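PDB 4DQN: putative branched-chain amino acid aminotransferase IlvE from Streptococcus mutans, which probably catalyses the reversible, pyridoxal-phosphate-dependent transfer of the amino group between leucine, isoleucine or valine and 2-oxoglutarate. Local coordinates for residues Y18-F23 and E41-H46; R24-Y29 and I149-A154; I172-D177 and V299-D304; T220-V225 and G271-D276. One frame throughout, in Å; residues are numbered along the deposited sequence.

Interaction 1 of 4, residues Y18-F23 and E41-H46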
# COMPACT_ATOMS: atom_id res chain seq x y z
N TYR A 18 -17.10 -0.04 12.08
CA TYR A 18 -16.68 1.15 12.81
C TYR A 18 -17.82 1.71 13.64
O TYR A 18 -18.95 1.77 13.17
CB TYR A 18 -16.21 2.23 11.83
CG TYR A 18 -15.76 3.50 12.53
CD1 TYR A 18 -14.53 3.56 13.19
CD2 TYR A 18 -16.58 4.63 12.57
CE1 TYR A 18 -14.11 4.72 13.85
CE2 TYR A 18 -16.17 5.80 13.23
CZ TYR A 18 -14.93 5.83 13.86
OH TYR A 18 -14.53 6.98 14.53
N HIS A 19 -17.50 2.13 14.86
CA HIS A 19 -18.35 2.97 15.68
C HIS A 19 -17.47 4.11 16.16
O HIS A 19 -16.29 3.89 16.46
CB HIS A 19 -18.88 2.21 16.90
CG HIS A 19 -19.65 0.97 16.56
ND1 HIS A 19 -21.00 0.85 16.77
CD2 HIS A 19 -19.25 -0.21 16.02
CE1 HIS A 19 -21.41 -0.34 16.37
NE2 HIS A 19 -20.36 -1.00 15.91
N LYS A 20 -18.02 5.31 16.25
CA LYS A 20 -17.29 6.44 16.81
C LYS A 20 -17.50 6.55 18.32
O LYS A 20 -18.54 7.04 18.77
CB LYS A 20 -17.72 7.74 16.13
CG LYS A 20 -16.92 8.97 16.56
CD LYS A 20 -17.46 10.22 15.87
CE LYS A 20 -17.11 11.46 16.66
NZ LYS A 20 -18.15 12.53 16.49
N LEU A 21 -16.53 6.08 19.09
CA LEU A 21 -16.62 6.09 20.55
C LEU A 21 -16.13 7.43 21.11
O LEU A 21 -15.47 8.19 20.40
CB LEU A 21 -15.83 4.91 21.14
CG LEU A 21 -16.65 3.64 21.45
CD1 LEU A 21 -17.49 3.23 20.27
CD2 LEU A 21 -15.74 2.48 21.86
N PRO A 22 -16.49 7.76 22.37
CA PRO A 22 -16.11 9.08 22.89
C PRO A 22 -14.61 9.41 22.89
O PRO A 22 -14.28 10.57 22.59
CB PRO A 22 -16.62 9.05 24.34
CG PRO A 22 -17.77 8.10 24.30
CD PRO A 22 -17.38 7.04 23.29
N PHE A 23 -13.72 8.47 23.19
CA PHE A 23 -12.29 8.79 23.32
C PHE A 23 -11.39 7.89 22.49
O PHE A 23 -11.65 6.69 22.38
CB PHE A 23 -11.87 8.71 24.80
CG PHE A 23 -12.61 9.66 25.68
CD1 PHE A 23 -12.27 11.01 25.72
CD2 PHE A 23 -13.67 9.21 26.46
CE1 PHE A 23 -12.97 11.89 26.52
CE2 PHE A 23 -14.38 10.09 27.26
CZ PHE A 23 -14.03 11.43 27.29
N GLU A 41 -11.26 13.55 21.86
CA GLU A 41 -12.63 13.27 21.49
C GLU A 41 -12.80 13.41 19.99
O GLU A 41 -13.87 13.15 19.46
CB GLU A 41 -13.58 14.24 22.22
CG GLU A 41 -13.49 14.14 23.74
CD GLU A 41 -14.51 15.02 24.43
OE1 GLU A 41 -14.12 15.85 25.27
OE2 GLU A 41 -15.71 14.87 24.11
N ASP A 42 -11.73 13.82 19.32
CA ASP A 42 -11.83 14.12 17.88
C ASP A 42 -11.50 12.87 17.09
O ASP A 42 -10.36 12.39 17.12
CB ASP A 42 -10.84 15.23 17.50
CG ASP A 42 -11.14 15.83 16.15
OD1 ASP A 42 -12.06 15.34 15.45
OD2 ASP A 42 -10.44 16.79 15.76
N ALA A 43 -12.49 12.36 16.37
CA ALA A 43 -12.33 11.15 15.58
C ALA A 43 -11.89 11.47 14.16
O ALA A 43 -11.80 10.58 13.31
CB ALA A 43 -13.64 10.36 15.58
N THR A 44 -11.61 12.75 13.90
CA THR A 44 -11.12 13.18 12.60
C THR A 44 -9.63 13.45 12.71
O THR A 44 -9.18 14.14 13.64
CB THR A 44 -11.84 14.45 12.12
OG1 THR A 44 -13.23 14.18 11.99
CG2 THR A 44 -11.31 14.88 10.76
N LEU A 45 -8.84 12.90 11.78
CA LEU A 45 -7.41 13.18 11.75
C LEU A 45 -7.18 14.34 10.81
O LEU A 45 -7.80 14.43 9.75
CB LEU A 45 -6.61 11.96 11.28
CG LEU A 45 -6.61 10.75 12.22
CD1 LEU A 45 -6.07 9.53 11.49
CD2 LEU A 45 -5.76 11.02 13.47
N HIS A 46 -6.29 15.24 11.22
CA HIS A 46 -6.03 16.46 10.45
C HIS A 46 -4.58 16.40 9.97
O HIS A 46 -3.65 16.66 10.74
CB HIS A 46 -6.27 17.68 11.34
CG HIS A 46 -7.59 17.64 12.05
ND1 HIS A 46 -8.76 18.09 11.47
CD2 HIS A 46 -7.94 17.17 13.27
CE1 HIS A 46 -9.76 17.92 12.31
NE2 HIS A 46 -9.29 17.35 13.41
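The methyl group of A43 is the tight point between Y18-F23 and E41-H46. Its CB lies 3.6 Å from the phenolic OH of Y18 and 3.7 Å from CG of K20, and CD and CE of the lysine pass at nearly the same distance. With CG anti to the backbone N (chi1 -175°), the K20 chain lies along the A43 methyl. Y18 meets A43 with the oxygen at the end of its ring; that oxygen is hydrogen-bonded to E49 of the second subunit, which also packs on A43. The loop 18-23 leads into strand 24-30, and E41-H46 follows the hairpin partner 33-40, so the contact closes the open end of a beta hairpin at the dimer interface, where L45 and H46 extend an antiparallel ladder into the other subunit. Ahead of strand 44-48, D42 forms an Asx turn, its OD1 accepting from T44 N at 3.1 Å from well above the carboxylate plane. NE2 of H46 donates to OD2 of D42, 2.7 Å away and in the plane of the imidazole, which, with a bond between ND1 and H46 ND1 of the second subunit, limits the ring's rotation. The other end of the contact is as close but more open to solvent, around the exposed E41. There the glutamate and F23 lie side by side, with CG of E41 3.6 Å from CE1 of F23 and the carboxylate and ring planes 53° apart. On the backbone, E41 CA directs a CA-H...O contact at P22 O, 3.3 Å away.

Interaction 2 of 4, residues R24-Y29 and I149-A154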
# COMPACT_ATOMS: atom_id res chain seq x y z
N ARG A 24 -10.33 8.47 21.90
CA ARG A 24 -9.24 7.68 21.32
C ARG A 24 -7.96 8.22 21.89
O ARG A 24 -7.90 9.38 22.30
CB ARG A 24 -9.05 7.88 19.82
CG ARG A 24 -10.22 7.78 18.95
CD ARG A 24 -10.61 9.14 18.45
NE ARG A 24 -11.68 9.61 19.28
CZ ARG A 24 -12.89 9.08 19.27
NH1 ARG A 24 -13.22 8.09 18.43
NH2 ARG A 24 -13.79 9.59 20.09
N TYR A 25 -6.93 7.38 21.87
CA TYR A 25 -5.57 7.82 22.19
C TYR A 25 -4.88 8.34 20.93
O TYR A 25 -5.07 7.80 19.84
CB TYR A 25 -4.80 6.62 22.75
CG TYR A 25 -3.32 6.81 22.98
CD1 TYR A 25 -2.40 6.70 21.93
CD2 TYR A 25 -2.83 7.03 24.25
CE1 TYR A 25 -1.04 6.84 22.15
CE2 TYR A 25 -1.47 7.17 24.49
CZ TYR A 25 -0.58 7.07 23.44
OH TYR A 25 0.77 7.19 23.69
N ILE A 26 -4.07 9.38 21.09
CA ILE A 26 -3.27 9.88 19.97
C ILE A 26 -1.93 10.41 20.49
O ILE A 26 -1.86 11.04 21.55
CB ILE A 26 -4.02 10.97 19.15
CG1 ILE A 26 -3.30 11.26 17.83
CG2 ILE A 26 -4.19 12.27 19.96
CD1 ILE A 26 -4.16 12.06 16.82
N SER A 27 -0.87 10.13 19.74
CA SER A 27 0.47 10.55 20.11
C SER A 27 1.16 10.95 18.82
O SER A 27 0.97 10.31 17.78
CB SER A 27 1.23 9.39 20.78
OG SER A 27 2.55 9.78 21.16
N TYR A 28 1.95 12.02 18.89
CA TYR A 28 2.63 12.55 17.72
C TYR A 28 4.13 12.34 17.84
O TYR A 28 4.70 12.50 18.92
CB TYR A 28 2.34 14.06 17.55
CG TYR A 28 0.88 14.39 17.24
CD1 TYR A 28 -0.06 14.46 18.26
CD2 TYR A 28 0.47 14.64 15.94
CE1 TYR A 28 -1.39 14.77 17.99
CE2 TYR A 28 -0.87 14.97 15.66
CZ TYR A 28 -1.78 15.02 16.69
OH TYR A 28 -3.10 15.32 16.43
N TYR A 29 4.77 11.96 16.73
CA TYR A 29 6.22 11.85 16.69
C TYR A 29 6.76 13.03 15.89
O TYR A 29 6.38 13.24 14.74
CB TYR A 29 6.60 10.52 16.03
CG TYR A 29 8.08 10.19 15.97
CD1 TYR A 29 8.88 10.68 14.95
CD2 TYR A 29 8.65 9.32 16.89
CE1 TYR A 29 10.23 10.35 14.87
CE2 TYR A 29 10.00 8.97 16.82
CZ TYR A 29 10.78 9.50 15.81
OH TYR A 29 12.12 9.16 15.72
N ILE A 149 1.92 9.89 13.28
CA ILE A 149 0.85 9.78 14.27
C ILE A 149 0.70 8.33 14.69
O ILE A 149 0.70 7.45 13.84
CB ILE A 149 -0.49 10.29 13.70
CG1 ILE A 149 -0.43 11.81 13.52
CG2 ILE A 149 -1.65 9.95 14.64
CD1 ILE A 149 -1.68 12.41 12.89
N PHE A 150 0.59 8.09 16.00
CA PHE A 150 0.14 6.80 16.51
C PHE A 150 -1.17 7.02 17.24
O PHE A 150 -1.25 7.81 18.19
CB PHE A 150 1.19 6.17 17.45
CG PHE A 150 0.73 4.87 18.09
CD1 PHE A 150 0.42 3.75 17.31
CD2 PHE A 150 0.62 4.76 19.47
CE1 PHE A 150 -0.01 2.54 17.91
CE2 PHE A 150 0.20 3.56 20.08
CZ PHE A 150 -0.11 2.45 19.30
N THR A 151 -2.23 6.35 16.78
CA THR A 151 -3.53 6.49 17.41
C THR A 151 -4.16 5.12 17.66
O THR A 151 -3.96 4.19 16.89
CB THR A 151 -4.46 7.41 16.57
OG1 THR A 151 -5.72 7.56 17.24
CG2 THR A 151 -4.69 6.86 15.15
N ILE A 152 -4.89 4.99 18.77
CA ILE A 152 -5.72 3.81 18.97
C ILE A 152 -7.16 4.23 19.21
O ILE A 152 -7.45 4.93 20.19
CB ILE A 152 -5.28 2.95 20.18
CG1 ILE A 152 -3.78 2.60 20.11
CG2 ILE A 152 -6.11 1.67 20.26
CD1 ILE A 152 -3.31 1.68 21.27
N PHE A 153 -8.05 3.80 18.32
CA PHE A 153 -9.48 3.98 18.52
C PHE A 153 -10.17 2.63 18.68
O PHE A 153 -9.57 1.58 18.40
CB PHE A 153 -10.13 4.84 17.43
CG PHE A 153 -9.98 4.31 16.02
CD1 PHE A 153 -8.87 4.65 15.26
CD2 PHE A 153 -10.99 3.55 15.45
CE1 PHE A 153 -8.74 4.19 13.95
CE2 PHE A 153 -10.88 3.08 14.14
CZ PHE A 153 -9.75 3.41 13.38
N ALA A 154 -11.40 2.64 19.17
CA ALA A 154 -12.07 1.41 19.58
C ALA A 154 -13.53 1.34 19.15
O ALA A 154 -14.17 2.36 18.89
CB ALA A 154 -11.97 1.23 21.10
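R24-Y29 and I149-A154 run antiparallel, their axes 4.6 Å apart at 177°, with Y25-I152 and S27-F150 as hydrogen-bonded pairs and I26-T151 and Y28-I149 as non-hydrogen-bonded ones. I152 N donates to Y25 O at 3.0 Å. The hydroxyl of T151 grips that carbonyl a second time, OG1 donating to Y25 O at 2.7 Å, and it reaches there because OG1 stands anti to the backbone N (chi1 -178°). On the face of Y25, S27, F150 and I152, CE1 of Y25 comes within 3.8 Å of CD2 of F150. These are neighbouring strands of the seven-stranded antiparallel sheet, and helix 100-113 covers this face: A106 packs on Y25 and I152, while K102 bonds to the hydroxyls of Y25 and S27, and S27 OG also bonds to D35. On the other face, the two branches of I149 divide the work. Its CG2 is 3.8 Å from CG1 of I26, whereas its CG1 lies 3.8 Å from CD2 of Y28. Where R24 begins its strand, its CG presses to 3.3 Å from CB of F153, and the bent chain then carries the guanidinium to a salt bridge with E49 of the second subunit.

Interaction 3 of 4, residues I172-D177 and V299-D304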
# COMPACT_ATOMS: atom_id res chain seq x y z
N ILE A 172 -9.54 -20.41 -4.01
CA ILE A 172 -8.16 -20.16 -4.45
C ILE A 172 -8.19 -19.59 -5.88
O ILE A 172 -8.64 -20.28 -6.80
CB ILE A 172 -7.32 -21.43 -4.43
CG1 ILE A 172 -7.25 -21.98 -3.00
CG2 ILE A 172 -5.92 -21.15 -4.96
CD1 ILE A 172 -6.55 -23.32 -2.87
N GLN A 173 -7.73 -18.35 -6.05
CA GLN A 173 -7.80 -17.69 -7.36
C GLN A 173 -6.41 -17.21 -7.74
O GLN A 173 -5.96 -16.15 -7.30
CB GLN A 173 -8.81 -16.52 -7.33
CG GLN A 173 -9.08 -15.84 -8.69
CD GLN A 173 -9.83 -16.73 -9.67
OE1 GLN A 173 -10.60 -17.61 -9.27
NE2 GLN A 173 -9.61 -16.52 -10.97
N ASP A 174 -5.74 -17.98 -8.60
CA ASP A 174 -4.29 -17.85 -8.81
C ASP A 174 -3.80 -16.60 -9.56
O ASP A 174 -2.59 -16.35 -9.59
CB ASP A 174 -3.73 -19.11 -9.48
CG ASP A 174 -3.68 -20.28 -8.53
OD1 ASP A 174 -2.87 -20.21 -7.58
OD2 ASP A 174 -4.44 -21.26 -8.71
N ASP A 175 -4.70 -15.83 -10.15
CA ASP A 175 -4.29 -14.61 -10.86
C ASP A 175 -4.31 -13.33 -9.99
O ASP A 175 -4.34 -12.22 -10.53
CB ASP A 175 -5.09 -14.41 -12.16
CG ASP A 175 -6.59 -14.54 -11.96
OD1 ASP A 175 -7.01 -15.18 -10.97
OD2 ASP A 175 -7.35 -14.02 -12.81
N TYR A 176 -4.30 -13.47 -8.66
CA TYR A 176 -4.11 -12.33 -7.75
C TYR A 176 -3.13 -12.66 -6.62
O TYR A 176 -3.17 -13.75 -6.05
CB TYR A 176 -5.44 -11.84 -7.15
CG TYR A 176 -6.48 -11.43 -8.18
CD1 TYR A 176 -7.49 -12.30 -8.54
CD2 TYR A 176 -6.43 -10.18 -8.79
CE1 TYR A 176 -8.44 -11.95 -9.47
CE2 TYR A 176 -7.38 -9.82 -9.73
CZ TYR A 176 -8.38 -10.71 -10.07
OH TYR A 176 -9.33 -10.37 -11.00
N ASP A 177 -2.26 -11.71 -6.30
CA ASP A 177 -1.39 -11.83 -5.13
C ASP A 177 -1.68 -10.68 -4.17
O ASP A 177 -1.86 -9.54 -4.61
CB ASP A 177 0.09 -11.78 -5.53
CG ASP A 177 0.49 -12.88 -6.50
OD1 ASP A 177 0.12 -14.06 -6.27
OD2 ASP A 177 1.21 -12.56 -7.48
N VAL A 299 -12.97 -25.70 -0.03
CA VAL A 299 -12.13 -24.77 -0.78
C VAL A 299 -12.27 -25.09 -2.27
O VAL A 299 -12.14 -26.25 -2.67
CB VAL A 299 -10.65 -24.87 -0.34
CG1 VAL A 299 -9.77 -24.07 -1.28
CG2 VAL A 299 -10.48 -24.35 1.09
N GLN A 300 -12.59 -24.07 -3.06
CA GLN A 300 -12.67 -24.18 -4.51
C GLN A 300 -11.31 -23.87 -5.14
O GLN A 300 -10.69 -22.84 -4.83
CB GLN A 300 -13.72 -23.20 -5.05
CG GLN A 300 -14.00 -23.30 -6.57
CD GLN A 300 -14.87 -24.48 -6.93
OE1 GLN A 300 -15.82 -24.79 -6.21
NE2 GLN A 300 -14.56 -25.15 -8.04
N HIS A 301 -10.84 -24.76 -6.00
CA HIS A 301 -9.61 -24.51 -6.74
C HIS A 301 -9.72 -25.06 -8.16
O HIS A 301 -9.71 -26.28 -8.37
CB HIS A 301 -8.43 -25.17 -6.03
CG HIS A 301 -7.10 -24.71 -6.53
ND1 HIS A 301 -5.94 -25.43 -6.34
CD2 HIS A 301 -6.75 -23.60 -7.21
CE1 HIS A 301 -4.93 -24.78 -6.89
NE2 HIS A 301 -5.39 -23.66 -7.41
N GLY A 302 -9.81 -24.16 -9.14
CA GLY A 302 -10.10 -24.59 -10.51
C GLY A 302 -11.46 -25.26 -10.51
O GLY A 302 -12.41 -24.72 -9.91
N ASP A 303 -11.55 -26.44 -11.14
CA ASP A 303 -12.79 -27.23 -11.18
C ASP A 303 -13.15 -27.83 -9.82
O ASP A 303 -14.31 -28.19 -9.57
CB ASP A 303 -12.64 -28.42 -12.13
CG ASP A 303 -12.59 -28.02 -13.59
OD1 ASP A 303 -12.83 -26.83 -13.88
OD2 ASP A 303 -12.34 -28.89 -14.45
N ASP A 304 -12.16 -27.99 -8.96
CA ASP A 304 -12.35 -28.86 -7.80
C ASP A 304 -12.82 -28.12 -6.56
O ASP A 304 -12.38 -27.01 -6.27
CB ASP A 304 -11.08 -29.66 -7.52
CG ASP A 304 -10.60 -30.42 -8.74
OD1 ASP A 304 -11.44 -31.03 -9.44
OD2 ASP A 304 -9.37 -30.40 -9.01
O HOH W 1 -9.23 -21.18 -9.01
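Where two parallel strands of the nine-stranded mixed sheet come to their ends, strand 168-172 passes into a type I turn from Q173 to Y176, and strand 292-301 into a type II' turn from H301 to D304. The backbones are joined by I172 N, which donates to Q300 O at 2.8 Å. A water also donates to I172 O and accepts from G302 N, in the second turn, where the positive phi of G302 belongs to the bend. Between these polar links lies the I172 side chain. Its CG2 sits over a face of the H301 imidazole, 3.4 Å from CD2, and its CD1 lies over the same ring in a CH-pi contact, 4.2 Å from the centroid. CD1 of I172 also meets CG1 of V299 at 3.7 Å. H301 has CG anti to the backbone N (chi1 -167°), which carries the ring across to the aspartate. There NE2 of H301 donates to the syn lone pair of D174 OD2, 2.9 Å away, with the acceptor within 3° of the ring plane, although the carboxylate plane is turned 54° from it. The second carboxylate oxygen of D174 bonds to ND1 of H219. The aspartate thus bridges two histidines, and its negative charge would be expected to polarise the H301 ring and may raise its affinity for a second proton; the isoleucine on one face and the bond at the edge together restrain how that ring can turn.

Interaction 4 of 4, residues T220-V225 and G271-D276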
# COMPACT_ATOMS: atom_id res chain seq x y z
N THR A 220 2.09 -22.84 -5.40
CA THR A 220 1.92 -24.26 -5.12
C THR A 220 1.66 -24.53 -3.63
O THR A 220 1.27 -25.64 -3.25
CB THR A 220 3.15 -25.04 -5.59
OG1 THR A 220 2.86 -26.45 -5.58
CG2 THR A 220 4.32 -24.76 -4.67
N LYS A 221 1.86 -23.51 -2.80
CA LYS A 221 1.71 -23.64 -1.36
C LYS A 221 0.78 -22.55 -0.84
O LYS A 221 0.77 -21.43 -1.36
CB LYS A 221 3.07 -23.49 -0.68
CG LYS A 221 4.12 -24.49 -1.16
CD LYS A 221 5.50 -24.10 -0.66
CE LYS A 221 5.85 -22.69 -1.11
NZ LYS A 221 7.15 -22.20 -0.57
N ILE A 222 -0.01 -22.88 0.18
CA ILE A 222 -0.95 -21.93 0.76
C ILE A 222 -0.22 -20.89 1.59
O ILE A 222 0.69 -21.22 2.37
CB ILE A 222 -2.01 -22.65 1.63
CG1 ILE A 222 -2.93 -23.49 0.75
CG2 ILE A 222 -2.83 -21.65 2.43
CD1 ILE A 222 -4.00 -24.25 1.54
N GLU A 223 -0.61 -19.63 1.42
CA GLU A 223 -0.05 -18.54 2.22
C GLU A 223 -1.01 -18.16 3.33
O GLU A 223 -0.73 -18.36 4.52
CB GLU A 223 0.19 -17.32 1.34
CG GLU A 223 1.29 -17.51 0.34
CD GLU A 223 2.57 -16.85 0.76
OE1 GLU A 223 2.60 -15.61 0.86
OE2 GLU A 223 3.56 -17.58 0.98
N GLU A 224 -2.15 -17.60 2.94
CA GLU A 224 -3.14 -17.17 3.92
C GLU A 224 -4.56 -17.05 3.35
O GLU A 224 -4.76 -17.09 2.13
CB GLU A 224 -2.69 -15.87 4.62
CG GLU A 224 -2.19 -14.76 3.70
CD GLU A 224 -1.51 -13.64 4.47
OE1 GLU A 224 -0.56 -13.92 5.23
OE2 GLU A 224 -1.94 -12.48 4.33
N VAL A 225 -5.51 -16.91 4.27
CA VAL A 225 -6.94 -16.88 3.97
C VAL A 225 -7.44 -15.46 4.18
O VAL A 225 -7.76 -15.06 5.31
CB VAL A 225 -7.70 -17.83 4.91
CG1 VAL A 225 -9.13 -18.06 4.43
CG2 VAL A 225 -6.95 -19.16 5.04
N GLY A 271 4.86 -25.26 8.80
CA GLY A 271 5.49 -25.93 7.67
C GLY A 271 4.79 -25.57 6.39
O GLY A 271 3.78 -24.86 6.40
N ASP A 272 5.29 -26.03 5.25
CA ASP A 272 4.56 -25.71 4.04
C ASP A 272 3.34 -26.61 3.86
O ASP A 272 3.29 -27.74 4.36
CB ASP A 272 5.46 -25.61 2.80
CG ASP A 272 6.27 -26.85 2.56
OD1 ASP A 272 5.75 -27.96 2.83
OD2 ASP A 272 7.43 -26.71 2.10
N VAL A 273 2.32 -26.06 3.20
CA VAL A 273 1.06 -26.75 2.97
C VAL A 273 0.82 -26.69 1.47
O VAL A 273 0.58 -25.62 0.92
CB VAL A 273 -0.10 -26.02 3.71
CG1 VAL A 273 -1.45 -26.65 3.36
CG2 VAL A 273 0.13 -26.03 5.22
N CYS A 274 0.94 -27.83 0.80
CA CYS A 274 0.85 -27.85 -0.66
C CYS A 274 -0.59 -27.97 -1.11
O CYS A 274 -1.35 -28.74 -0.53
CB CYS A 274 1.68 -28.99 -1.24
SG CYS A 274 3.41 -28.91 -0.73
N VAL A 275 -0.96 -27.20 -2.13
CA VAL A 275 -2.35 -27.22 -2.61
C VAL A 275 -2.73 -28.54 -3.24
O VAL A 275 -3.91 -28.78 -3.53
CB VAL A 275 -2.65 -26.11 -3.63
CG1 VAL A 275 -2.89 -24.81 -2.93
CG2 VAL A 275 -1.55 -26.00 -4.70
N ASP A 276 -1.74 -29.39 -3.48
CA ASP A 276 -2.00 -30.67 -4.13
C ASP A 276 -2.17 -31.79 -3.11
O ASP A 276 -2.44 -32.93 -3.48
CB ASP A 276 -0.87 -31.02 -5.11
CG ASP A 276 -0.71 -29.97 -6.19
OD1 ASP A 276 -1.58 -29.91 -7.09
OD2 ASP A 276 0.29 -29.22 -6.14
O HOH W 2 2.58 -23.35 2.71
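With chi1 of I222 at -69° and chi2 at 179°, CG1 stands beside the backbone N and CD1 extends onward, so two successive carbons of the side chain face the valines of 271-276. CG1 lies 3.9 Å from CG1 of V275, and CD1 lies equally far from CG1 of V273. V275 sends its other branch, CG2, to 3.2 Å from T220 O, a close approach beside the hydrogen bond that the same oxygen receives from V275 N at 2.9 Å. I222 N donates in turn to V273 O at 2.9 Å. The two bonds flank a single bridge between K221 and C274, which joins residues 220-222 with the connection from strand 267-270 to strand 281-288 in the mixed sheet. A water continues the link by donating to I222 O and accepting from V273 N. Further along strand 222-225, E223 and E224 form a classic beta bulge opposite Y213. I222 and V275 also pack on L214 of strand 211-214, and F230 touches both I222 and V273, which places the apolar side inward. Toward the surface the contact thins: CD of K221 lies 3.8 Å from CB of D272, while NZ stays 5.2 Å from the D272 carboxylate oxygen OD2, a separation at which any attraction is probably weak.

Overall arrangement
From the N terminus, interaction 1 closes a short loop around the first hairpin. Interaction 2 opens on the very next residues, before that loop ends, and closes about 120 residues later, so the two cross; they touch, with L21 packing on A154 and Y18 on F153, and both reach the second subunit. Interaction 3 then opens in the other sheet, and interaction 4 opens and closes before V299-D304 completes it. These two also touch, I172 meeting V275. The pairs lie far apart, with the centres of interactions 2 and 3 about 39 Å from each other: one pair joins neighbouring strands of the antiparallel sheet and the open end of its first hairpin, the other ties the mixed sheet to its loops.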